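PDB 5K04: N-terminal acetyltransferase B complex subunit MDM20 from Candida albicans, which probably serves as the non-catalytic, largely helical auxiliary subunit of the NatB N-terminal acetyltransferase complex, surrounding and supporting its catalytic partner. Local coordinates for residues L578-Y581 with S582-E586; L621-K625 with T626-P630; Q664-T667 with N668-E671; I673-V676 with K677-K681. All coordinates share one frame; numbering follows the deposited sequence.

Contact 1. Residues L578-Y581 with S582-E586; sequences LLVY and SIVFE
Ser582 turns its hydroxyl back onto the carbonyl of Leu578, one turn earlier, where helix 571-584 runs to its C-terminal end within an all-helical protein of a TPR-related family. Leu578 O accepts two bonds. Ser582 OG donates over 2.6 Å to Leu578 O from above one face of the carbonyl plane, and Ser582 N donates to the same atom from the opposite face. The hydroxyl can fold back because OG stands beside its own backbone N, anti to the carbonyl carbon (chi1 -57°), and this buried OG thus finds a partner inside the helix. The regular i to i+4 pattern continues with Ile583 N to Leu579 O at 2.7 Å and a nearly straight bond from Val584 N to Val580 O (2.9 Å, 176°). Phe585 N closes the last turn on Tyr581 O at 3.2 Å. Phe585 is also the first residue to leave helical geometry, and beyond it Glu586 N returns to Ile583 O. Val584 O and Glu586 O are taken up by the ammonium group of Lys625, while Lys536 binds Ser582 O and forms a salt bridge with Glu586. The Tyr581 hydroxyl, buried among helices, bonds to Glu671 and Thr520. Apolar contacts join successive turns: Val580 CG1 lies 4.2 Å from Val584 CG2. Phe585 reaches the rim of the Tyr581 ring with CE2, near that ring's plane, and its own edge faces a carbonyl, with CD2 3.3 Å from Tyr581 O.

Contact 2. Residues L621-K625 with T626-P630; sequences LKITK and TKLNP
The peptide group of Lys622 is the flat unit that Thr626 and Leu628 meet. Leu628 lays CD1 over one of its faces, 3.4 Å from Lys622 O, while Thr626 N approaches the same oxygen from the opposite face through a weak bond of 3.3 Å (130°). Between these two, closer to the plane, comes the Thr626 hydroxyl. OG1 donates to Lys622 O at a modelled 2.4 Å, a separation so short that its exact value is doubtful. It gets there because OG1 sits between the backbone N and carbonyl carbon of its own residue (chi1 69°), which turns it back toward the last helical turn. The apolar part of the contact belongs to Leu628. Its CD2 meets the aliphatic stem of Lys622 at CE, 3.8 Å away, the two side chains crossing at about a right angle, and its CD1 lies 4.4 Å from Ile623 CG1. Asn629 then caps the next helix, its OD1 accepting from Glu632 N. A short loop, with Leu628 packed on the preceding helix and Asn629 as N-cap, thus joins helices 608-625 and 630-643, consistent with an all-helical protein of a TPR-related family.

Contact 3. Residues Q664-T667 with N668-E671; sequences QNLT and NLVE
Asn665 and Asn668 are joined by a water bridge between side chains three residues apart on one face of helix 661-682, in the early part of a long helix of this all-alpha protein from a TPR-related family. The water donates to Asn665 OD1 at 2.8 Å and accepts from Asn668 ND2 at 2.9 Å, linking the carbonyl end of one amide to the NH2 end of the other. Asn665 ND2 is held by the carbonyl of Leu652 and Asn668 OD1 by Lys577, which also forms a salt bridge with Glu671 OE1 and ties this helix to helix 571-584. Both amide rotations are thereby fixed on two sides. Asn668 CG stands beside its own backbone N (chi1 -80°), which sends the amide back over the preceding turn, with ND2 3.5 Å from Gln664 O, well out of that carbonyl's plane.

Beneath this polar strip the backbone is regular alpha helix. Asn668 N reaches Gln664 O at 3.1 Å, Leu669 N reaches Asn665 O at 2.8 Å, and the pairs Val670 with Leu666 and Glu671 with Thr667 follow. The Thr667 hydroxyl turns back to Thr663 O. Glu671, its chain extended, carries its carboxylate to the neighbouring helix. On the apolar side Leu666 CD1 lies 4.4 Å from Leu669 CD2, and both leucines touch Phe702. Val670 CG2 rests 3.3 Å from Leu666 O.

Contact 4. Residues I673-V676 with K677-K681; sequences IKIV and KLLAK
Ile675 and Leu679 lie side by side on successive turns of helix 661-682 and point the same way, with Ile675 CG2 4.0 Å from Leu679 CD1. This branch of Ile675 is available because chi1 of -67° puts CG1 anti to the carbonyl carbon and CG2 anti to the backbone N. The extended methylene chain of partly exposed Lys677 passes alongside buried Ile673, its CE 4.0 Å from Ile673 CG2. Lys677 CG also rests 3.4 Å from Ile673 O.

Between the two segments the hydrogen bonds are those of the backbone. Lys677 N donates to Ile673 O at 3.0 Å, and Leu678 to Lys674, Leu679 to Ile675 and Ala680 to Val676 repeat the i to i+4 step; that from Leu679 N to Ile675 O is the straightest of the four (171°).

Of the charged groups, Lys674 NZ and Lys677 NZ stand 5.5 Å apart, a likely mild repulsion between like charges.

The helix sits with Ile675 against Val580, Tyr581 and Val584 of helix 571-584, Val676 and Leu679 against Leu620 of helix 608-625, and Ile673 and Ala680 against helix 686-695.

Overall arrangement
The four contacts follow one another along the C-terminal part of the chain, all on the same side of its centre. Contact 1 ends helix 571-584, contact 2 joins helix 608-625 to helix 630-643, and contacts 3 and 4 share helix 661-682, their centres about 14 Å apart. Contact 1 touches contact 4, their centres about 13 Å apart. It also touches contact 2, with about 14 Å between centres. Contacts 2 and 4 touch as well, their centres about 15 Å apart. Contact 3 touches contact 1, their centres about 18 Å apart, but stays about 10 Å, between nearest atoms, from contact 2. Three helices, not consecutive in sequence, thus pack into one bundle, consistent with a helical scaffold subunit.

Contact 1. Residues L578-Y581 with S582-E586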
loop_
_atom_site.group_PDB
_atom_site.type_symbol
_atom_site.label_atom_id
_atom_site.label_comp_id
_atom_site.label_asym_id
_atom_site.label_seq_id
_atom_site.Cartn_x
_atom_site.Cartn_y
_atom_site.Cartn_z
ATOM N N LEU A 578 -15.098 -15.272 2.209
ATOM C CA LEU A 578 -14.012 -16.237 2.065
ATOM C C LEU A 578 -14.252 -17.462 2.938
ATOM O O LEU A 578 -13.959 -18.589 2.527
ATOM C CB LEU A 578 -12.680 -15.571 2.396
ATOM C CG LEU A 578 -12.373 -14.369 1.498
ATOM C CD1 LEU A 578 -10.994 -13.817 1.801
ATOM C CD2 LEU A 578 -12.483 -14.747 0.032
ATOM N N LEU A 579 -14.810 -17.264 4.133
ATOM C CA LEU A 579 -15.241 -18.403 4.940
ATOM C C LEU A 579 -16.297 -19.216 4.209
ATOM O O LEU A 579 -16.191 -20.448 4.116
ATOM C CB LEU A 579 -15.769 -17.926 6.286
ATOM C CG LEU A 579 -14.699 -17.222 7.126
ATOM C CD1 LEU A 579 -15.265 -16.744 8.452
ATOM C CD2 LEU A 579 -13.544 -18.168 7.364
ATOM N N VAL A 580 -17.315 -18.538 3.663
ATOM C CA VAL A 580 -18.368 -19.234 2.919
ATOM C C VAL A 580 -17.749 -20.181 1.900
ATOM O O VAL A 580 -18.034 -21.383 1.881
ATOM C CB VAL A 580 -19.322 -18.226 2.236
ATOM C CG1 VAL A 580 -20.222 -18.941 1.207
ATOM C CG2 VAL A 580 -20.187 -17.511 3.256
ATOM N N TYR A 581 -16.881 -19.647 1.043
ATOM C CA TYR A 581 -16.298 -20.479 -0.001
ATOM C C TYR A 581 -15.408 -21.562 0.597
ATOM O O TYR A 581 -15.369 -22.688 0.095
ATOM C CB TYR A 581 -15.538 -19.598 -1.004
ATOM C CG TYR A 581 -16.478 -18.870 -1.948
ATOM C CD1 TYR A 581 -16.981 -19.501 -3.086
ATOM C CD2 TYR A 581 -16.870 -17.563 -1.707
ATOM C CE1 TYR A 581 -17.848 -18.851 -3.961
ATOM C CE2 TYR A 581 -17.733 -16.903 -2.578
ATOM C CZ TYR A 581 -18.230 -17.559 -3.700
ATOM O OH TYR A 581 -19.091 -16.901 -4.555
ATOM N N SER A 582 -14.712 -21.246 1.691
ATOM C CA SER A 582 -13.878 -22.239 2.359
ATOM C C SER A 582 -14.721 -23.388 2.899
ATOM O O SER A 582 -14.300 -24.551 2.861
ATOM C CB SER A 582 -13.090 -21.581 3.491
ATOM O OG SER A 582 -12.297 -20.503 3.019
ATOM N N ILE A 583 -15.917 -23.074 3.399
ATOM C CA ILE A 583 -16.797 -24.082 3.985
ATOM C C ILE A 583 -17.466 -24.918 2.900
ATOM O O ILE A 583 -17.476 -26.149 2.964
ATOM C CB ILE A 583 -17.835 -23.398 4.888
ATOM C CG1 ILE A 583 -17.131 -22.770 6.094
ATOM C CG2 ILE A 583 -18.915 -24.385 5.291
ATOM C CD1 ILE A 583 -17.877 -21.603 6.737
ATOM N N VAL A 584 -18.032 -24.250 1.894
ATOM C CA VAL A 584 -18.622 -24.929 0.741
ATOM C C VAL A 584 -17.699 -26.029 0.228
ATOM O O VAL A 584 -18.138 -27.149 -0.066
ATOM C CB VAL A 584 -18.930 -23.901 -0.365
ATOM C CG1 VAL A 584 -19.263 -24.610 -1.673
ATOM C CG2 VAL A 584 -20.048 -22.979 0.070
ATOM N N PHE A 585 -16.400 -25.733 0.133
ATOM C CA PHE A 585 -15.431 -26.660 -0.440
ATOM C C PHE A 585 -14.568 -27.341 0.624
ATOM O O PHE A 585 -13.457 -27.790 0.338
ATOM C CB PHE A 585 -14.571 -25.947 -1.483
ATOM C CG PHE A 585 -15.350 -25.508 -2.710
ATOM C CD1 PHE A 585 -15.637 -26.412 -3.732
ATOM C CD2 PHE A 585 -15.808 -24.201 -2.833
ATOM C CE1 PHE A 585 -16.348 -26.010 -4.866
ATOM C CE2 PHE A 585 -16.521 -23.792 -3.957
ATOM C CZ PHE A 585 -16.796 -24.694 -4.976
ATOM N N GLU A 586 -15.083 -27.443 1.849
ATOM C CA GLU A 586 -14.461 -28.251 2.893
ATOM C C GLU A 586 -14.983 -29.681 2.779
ATOM O O GLU A 586 -16.197 -29.898 2.687
ATOM C CB GLU A 586 -14.757 -27.658 4.277
ATOM C CG GLU A 586 -14.184 -28.416 5.484
ATOM C CD GLU A 586 -12.730 -28.843 5.321
ATOM O OE1 GLU A 586 -11.928 -28.080 4.751
ATOM O OE2 GLU A 586 -12.396 -29.964 5.757
#

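Contact 2. Residues L621-K625 with T626-P630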
loop_
_atom_site.group_PDB
_atom_site.type_symbol
_atom_site.label_atom_id
_atom_site.label_comp_id
_atom_site.label_asym_id
_atom_site.label_seq_id
_atom_site.Cartn_x
_atom_site.Cartn_y
_atom_site.Cartn_z
ATOM N N LEU A 621 -24.957 -23.651 5.250
ATOM C CA LEU A 621 -23.718 -24.411 5.305
ATOM C C LEU A 621 -23.774 -25.481 6.384
ATOM O O LEU A 621 -23.269 -26.589 6.185
ATOM C CB LEU A 621 -22.551 -23.453 5.536
ATOM C CG LEU A 621 -22.442 -22.366 4.458
ATOM C CD1 LEU A 621 -21.510 -21.250 4.896
ATOM C CD2 LEU A 621 -21.965 -22.963 3.142
ATOM N N LYS A 622 -24.398 -25.163 7.527
ATOM C CA LYS A 622 -24.532 -26.129 8.617
ATOM C C LYS A 622 -25.333 -27.351 8.176
ATOM O O LYS A 622 -24.987 -28.492 8.505
ATOM C CB LYS A 622 -25.186 -25.454 9.831
ATOM C CG LYS A 622 -24.233 -25.225 11.008
ATOM C CD LYS A 622 -24.979 -25.000 12.315
ATOM C CE LYS A 622 -24.800 -26.132 13.311
ATOM N NZ LYS A 622 -23.605 -25.971 14.183
ATOM N N ILE A 623 -26.393 -27.119 7.402
ATOM C CA ILE A 623 -27.282 -28.177 6.942
ATOM C C ILE A 623 -26.631 -29.034 5.863
ATOM O O ILE A 623 -26.897 -30.236 5.774
ATOM C CB ILE A 623 -28.573 -27.512 6.447
ATOM C CG1 ILE A 623 -29.525 -27.239 7.599
ATOM C CG2 ILE A 623 -29.227 -28.284 5.368
ATOM C CD1 ILE A 623 -30.531 -26.202 7.206
ATOM N N THR A 624 -25.770 -28.445 5.038
ATOM C CA THR A 624 -25.134 -29.165 3.938
ATOM C C THR A 624 -23.740 -29.694 4.259
ATOM O O THR A 624 -23.329 -30.693 3.667
ATOM C CB THR A 624 -25.037 -28.259 2.711
ATOM O OG1 THR A 624 -24.344 -27.054 3.066
ATOM C CG2 THR A 624 -26.440 -27.920 2.206
ATOM N N LYS A 625 -23.011 -29.074 5.188
ATOM C CA LYS A 625 -21.595 -29.376 5.368
ATOM C C LYS A 625 -21.271 -29.913 6.760
ATOM O O LYS A 625 -20.089 -30.082 7.087
ATOM C CB LYS A 625 -20.747 -28.126 5.082
ATOM C CG LYS A 625 -21.026 -27.459 3.732
ATOM C CD LYS A 625 -20.594 -28.354 2.586
ATOM C CE LYS A 625 -19.134 -28.747 2.730
ATOM N NZ LYS A 625 -18.662 -29.530 1.571
ATOM N N THR A 626 -22.277 -30.169 7.593
ATOM C CA THR A 626 -22.056 -30.776 8.895
ATOM C C THR A 626 -23.061 -31.891 9.113
ATOM O O THR A 626 -24.087 -31.983 8.440
ATOM C CB THR A 626 -22.157 -29.769 10.057
ATOM O OG1 THR A 626 -23.512 -29.326 10.215
ATOM C CG2 THR A 626 -21.260 -28.580 9.792
ATOM N N LYS A 627 -22.737 -32.736 10.081
ATOM C CA LYS A 627 -23.591 -33.836 10.488
ATOM C C LYS A 627 -24.467 -33.340 11.629
ATOM O O LYS A 627 -23.959 -32.957 12.688
ATOM C CB LYS A 627 -22.734 -35.027 10.905
ATOM C CG LYS A 627 -23.413 -36.375 10.825
ATOM C CD LYS A 627 -22.368 -37.484 10.903
ATOM C CE LYS A 627 -22.992 -38.846 11.176
ATOM N NZ LYS A 627 -23.464 -38.970 12.586
ATOM N N LEU A 628 -25.776 -33.307 11.400
ATOM C CA LEU A 628 -26.739 -32.838 12.385
ATOM C C LEU A 628 -27.777 -33.920 12.632
ATOM O O LEU A 628 -28.083 -34.723 11.744
ATOM C CB LEU A 628 -27.449 -31.552 11.927
ATOM C CG LEU A 628 -26.579 -30.334 11.607
ATOM C CD1 LEU A 628 -27.388 -29.288 10.816
ATOM C CD2 LEU A 628 -25.989 -29.729 12.883
ATOM N N ASN A 629 -28.318 -33.942 13.848
ATOM C CA ASN A 629 -29.482 -34.759 14.069
ATOM C C ASN A 629 -30.632 -34.140 13.286
ATOM O O ASN A 629 -30.543 -32.992 12.840
ATOM C CB ASN A 629 -29.796 -34.887 15.564
ATOM C CG ASN A 629 -30.303 -33.596 16.187
ATOM O OD1 ASN A 629 -31.215 -32.937 15.681
ATOM N ND2 ASN A 629 -29.721 -33.248 17.327
ATOM N N PRO A 630 -31.717 -34.889 13.078
ATOM C CA PRO A 630 -32.785 -34.370 12.210
ATOM C C PRO A 630 -33.465 -33.115 12.754
ATOM O O PRO A 630 -33.968 -32.307 11.963
ATOM C CB PRO A 630 -33.755 -35.559 12.117
ATOM C CG PRO A 630 -32.959 -36.756 12.464
ATOM C CD PRO A 630 -31.959 -36.288 13.471
#

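Contact 3. Residues Q664-T667 with N668-E671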
loop_
_atom_site.group_PDB
_atom_site.type_symbol
_atom_site.label_atom_id
_atom_site.label_comp_id
_atom_site.label_asym_id
_atom_site.label_seq_id
_atom_site.Cartn_x
_atom_site.Cartn_y
_atom_site.Cartn_z
ATOM N N GLN A 664 -25.586 -3.718 -4.793
ATOM C CA GLN A 664 -24.719 -4.452 -3.874
ATOM C C GLN A 664 -25.458 -5.637 -3.241
ATOM O O GLN A 664 -24.970 -6.776 -3.258
ATOM C CB GLN A 664 -24.199 -3.518 -2.784
ATOM C CG GLN A 664 -23.113 -2.565 -3.191
ATOM C CD GLN A 664 -22.543 -1.855 -1.966
ATOM O OE1 GLN A 664 -23.166 -0.936 -1.421
ATOM N NE2 GLN A 664 -21.373 -2.305 -1.507
ATOM N N ASN A 665 -26.620 -5.369 -2.624
ATOM C CA ASN A 665 -27.390 -6.431 -1.983
ATOM C C ASN A 665 -27.890 -7.444 -3.008
ATOM O O ASN A 665 -27.881 -8.653 -2.753
ATOM C CB ASN A 665 -28.581 -5.844 -1.224
ATOM C CG ASN A 665 -28.171 -4.945 -0.084
ATOM O OD1 ASN A 665 -27.067 -5.056 0.471
ATOM N ND2 ASN A 665 -29.074 -4.040 0.283
ATOM N N LEU A 666 -28.360 -6.957 -4.162
ATOM C CA LEU A 666 -28.891 -7.843 -5.186
ATOM C C LEU A 666 -27.797 -8.762 -5.721
ATOM O O LEU A 666 -28.037 -9.956 -5.955
ATOM C CB LEU A 666 -29.517 -7.000 -6.293
ATOM C CG LEU A 666 -30.620 -7.571 -7.181
ATOM C CD1 LEU A 666 -31.636 -8.338 -6.358
ATOM C CD2 LEU A 666 -31.289 -6.432 -7.929
ATOM N N THR A 667 -26.580 -8.221 -5.886
ATOM C CA THR A 667 -25.436 -9.030 -6.297
ATOM C C THR A 667 -25.160 -10.118 -5.269
ATOM O O THR A 667 -24.853 -11.261 -5.628
ATOM C CB THR A 667 -24.203 -8.132 -6.499
ATOM O OG1 THR A 667 -24.463 -7.146 -7.507
ATOM C CG2 THR A 667 -23.011 -8.925 -6.936
ATOM N N ASN A 668 -25.315 -9.794 -3.984
ATOM C CA ASN A 668 -25.065 -10.782 -2.942
ATOM C C ASN A 668 -26.175 -11.814 -2.889
ATOM O O ASN A 668 -25.915 -13.000 -2.641
ATOM C CB ASN A 668 -24.904 -10.092 -1.591
ATOM C CG ASN A 668 -23.517 -9.497 -1.405
ATOM O OD1 ASN A 668 -22.535 -9.961 -2.003
ATOM N ND2 ASN A 668 -23.428 -8.471 -0.564
ATOM N N LEU A 669 -27.416 -11.380 -3.132
ATOM C CA LEU A 669 -28.514 -12.329 -3.260
ATOM C C LEU A 669 -28.283 -13.289 -4.422
ATOM O O LEU A 669 -28.517 -14.497 -4.287
ATOM C CB LEU A 669 -29.849 -11.601 -3.441
ATOM C CG LEU A 669 -31.028 -12.587 -3.547
ATOM C CD1 LEU A 669 -31.147 -13.420 -2.259
ATOM C CD2 LEU A 669 -32.342 -11.893 -3.845
ATOM N N VAL A 670 -27.835 -12.773 -5.576
ATOM C CA VAL A 670 -27.620 -13.642 -6.740
ATOM C C VAL A 670 -26.563 -14.686 -6.421
ATOM O O VAL A 670 -26.726 -15.873 -6.730
ATOM C CB VAL A 670 -27.223 -12.815 -7.985
ATOM C CG1 VAL A 670 -26.752 -13.727 -9.101
ATOM C CG2 VAL A 670 -28.372 -11.995 -8.495
ATOM N N GLU A 671 -25.460 -14.245 -5.793
ATOM C CA GLU A 671 -24.375 -15.148 -5.427
ATOM C C GLU A 671 -24.862 -16.204 -4.444
ATOM O O GLU A 671 -24.529 -17.392 -4.568
ATOM C CB GLU A 671 -23.216 -14.336 -4.842
ATOM C CG GLU A 671 -22.066 -15.137 -4.245
ATOM C CD GLU A 671 -21.011 -14.245 -3.557
ATOM O OE1 GLU A 671 -21.390 -13.276 -2.868
ATOM O OE2 GLU A 671 -19.801 -14.529 -3.709
HETATM O O HOH W 1 -25.642 -7.428 0.931
#

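Contact 4. Residues I673-V676 with K677-K681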
loop_
_atom_site.group_PDB
_atom_site.type_symbol
_atom_site.label_atom_id
_atom_site.label_comp_id
_atom_site.label_asym_id
_atom_site.label_seq_id
_atom_site.Cartn_x
_atom_site.Cartn_y
_atom_site.Cartn_z
ATOM N N ILE A 673 -27.850 -17.416 -4.175
ATOM C CA ILE A 673 -28.694 -18.394 -4.859
ATOM C C ILE A 673 -27.845 -19.335 -5.699
ATOM O O ILE A 673 -28.134 -20.533 -5.793
ATOM C CB ILE A 673 -29.751 -17.672 -5.707
ATOM C CG1 ILE A 673 -30.686 -16.888 -4.799
ATOM C CG2 ILE A 673 -30.547 -18.670 -6.539
ATOM C CD1 ILE A 673 -31.511 -15.899 -5.548
ATOM N N LYS A 674 -26.783 -18.811 -6.321
ATOM C CA LYS A 674 -25.865 -19.685 -7.045
ATOM C C LYS A 674 -25.263 -20.731 -6.110
ATOM O O LYS A 674 -25.107 -21.897 -6.486
ATOM C CB LYS A 674 -24.754 -18.865 -7.710
ATOM C CG LYS A 674 -25.204 -17.866 -8.767
ATOM C CD LYS A 674 -25.827 -18.545 -9.962
ATOM C CE LYS A 674 -26.140 -17.532 -11.047
ATOM N NZ LYS A 674 -26.731 -18.191 -12.251
ATOM N N ILE A 675 -24.920 -20.321 -4.884
ATOM C CA ILE A 675 -24.338 -21.238 -3.909
ATOM C C ILE A 675 -25.384 -22.241 -3.415
ATOM O O ILE A 675 -25.085 -23.428 -3.220
ATOM C CB ILE A 675 -23.706 -20.420 -2.767
ATOM C CG1 ILE A 675 -22.498 -19.640 -3.300
ATOM C CG2 ILE A 675 -23.296 -21.290 -1.575
ATOM C CD1 ILE A 675 -21.947 -18.631 -2.311
ATOM N N VAL A 676 -26.631 -21.792 -3.230
ATOM C CA VAL A 676 -27.723 -22.723 -2.939
ATOM C C VAL A 676 -27.776 -23.824 -3.995
ATOM O O VAL A 676 -27.895 -25.015 -3.679
ATOM C CB VAL A 676 -29.064 -21.969 -2.846
ATOM C CG1 VAL A 676 -30.235 -22.942 -2.938
ATOM C CG2 VAL A 676 -29.150 -21.155 -1.554
ATOM N N LYS A 677 -27.680 -23.436 -5.274
ATOM C CA LYS A 677 -27.767 -24.419 -6.350
ATOM C C LYS A 677 -26.548 -25.328 -6.367
ATOM O O LYS A 677 -26.672 -26.534 -6.605
ATOM C CB LYS A 677 -27.942 -23.712 -7.696
ATOM C CG LYS A 677 -29.281 -22.992 -7.785
ATOM C CD LYS A 677 -29.480 -22.235 -9.087
ATOM C CE LYS A 677 -30.888 -21.667 -9.133
ATOM N NZ LYS A 677 -31.155 -20.924 -10.393
ATOM N N LEU A 678 -25.364 -24.773 -6.101
ATOM C CA LEU A 678 -24.161 -25.597 -6.056
ATOM C C LEU A 678 -24.277 -26.662 -4.969
ATOM O O LEU A 678 -24.016 -27.850 -5.209
ATOM C CB LEU A 678 -22.941 -24.700 -5.845
ATOM C CG LEU A 678 -21.519 -25.259 -5.923
ATOM C CD1 LEU A 678 -20.545 -24.141 -6.161
ATOM C CD2 LEU A 678 -21.156 -25.951 -4.639
ATOM N N LEU A 679 -24.689 -26.254 -3.766
ATOM C CA LEU A 679 -24.814 -27.197 -2.662
ATOM C C LEU A 679 -25.935 -28.203 -2.901
ATOM O O LEU A 679 -25.814 -29.371 -2.511
ATOM C CB LEU A 679 -25.034 -26.438 -1.360
ATOM C CG LEU A 679 -23.783 -25.675 -0.908
ATOM C CD1 LEU A 679 -24.096 -24.723 0.223
ATOM C CD2 LEU A 679 -22.694 -26.665 -0.491
ATOM N N ALA A 680 -27.031 -27.775 -3.535
ATOM C CA ALA A 680 -28.100 -28.713 -3.861
ATOM C C ALA A 680 -27.590 -29.860 -4.730
ATOM O O ALA A 680 -28.028 -31.006 -4.576
ATOM C CB ALA A 680 -29.238 -27.985 -4.561
ATOM N N LYS A 681 -26.663 -29.569 -5.647
ATOM C CA LYS A 681 -26.024 -30.615 -6.439
ATOM C C LYS A 681 -25.115 -31.484 -5.575
ATOM O O LYS A 681 -25.295 -32.703 -5.493
ATOM C CB LYS A 681 -25.217 -29.985 -7.577
ATOM C CG LYS A 681 -26.001 -29.114 -8.549
ATOM C CD LYS A 681 -25.040 -28.382 -9.488
ATOM C CE LYS A 681 -25.717 -27.257 -10.266
ATOM N NZ LYS A 681 -24.714 -26.351 -10.912
#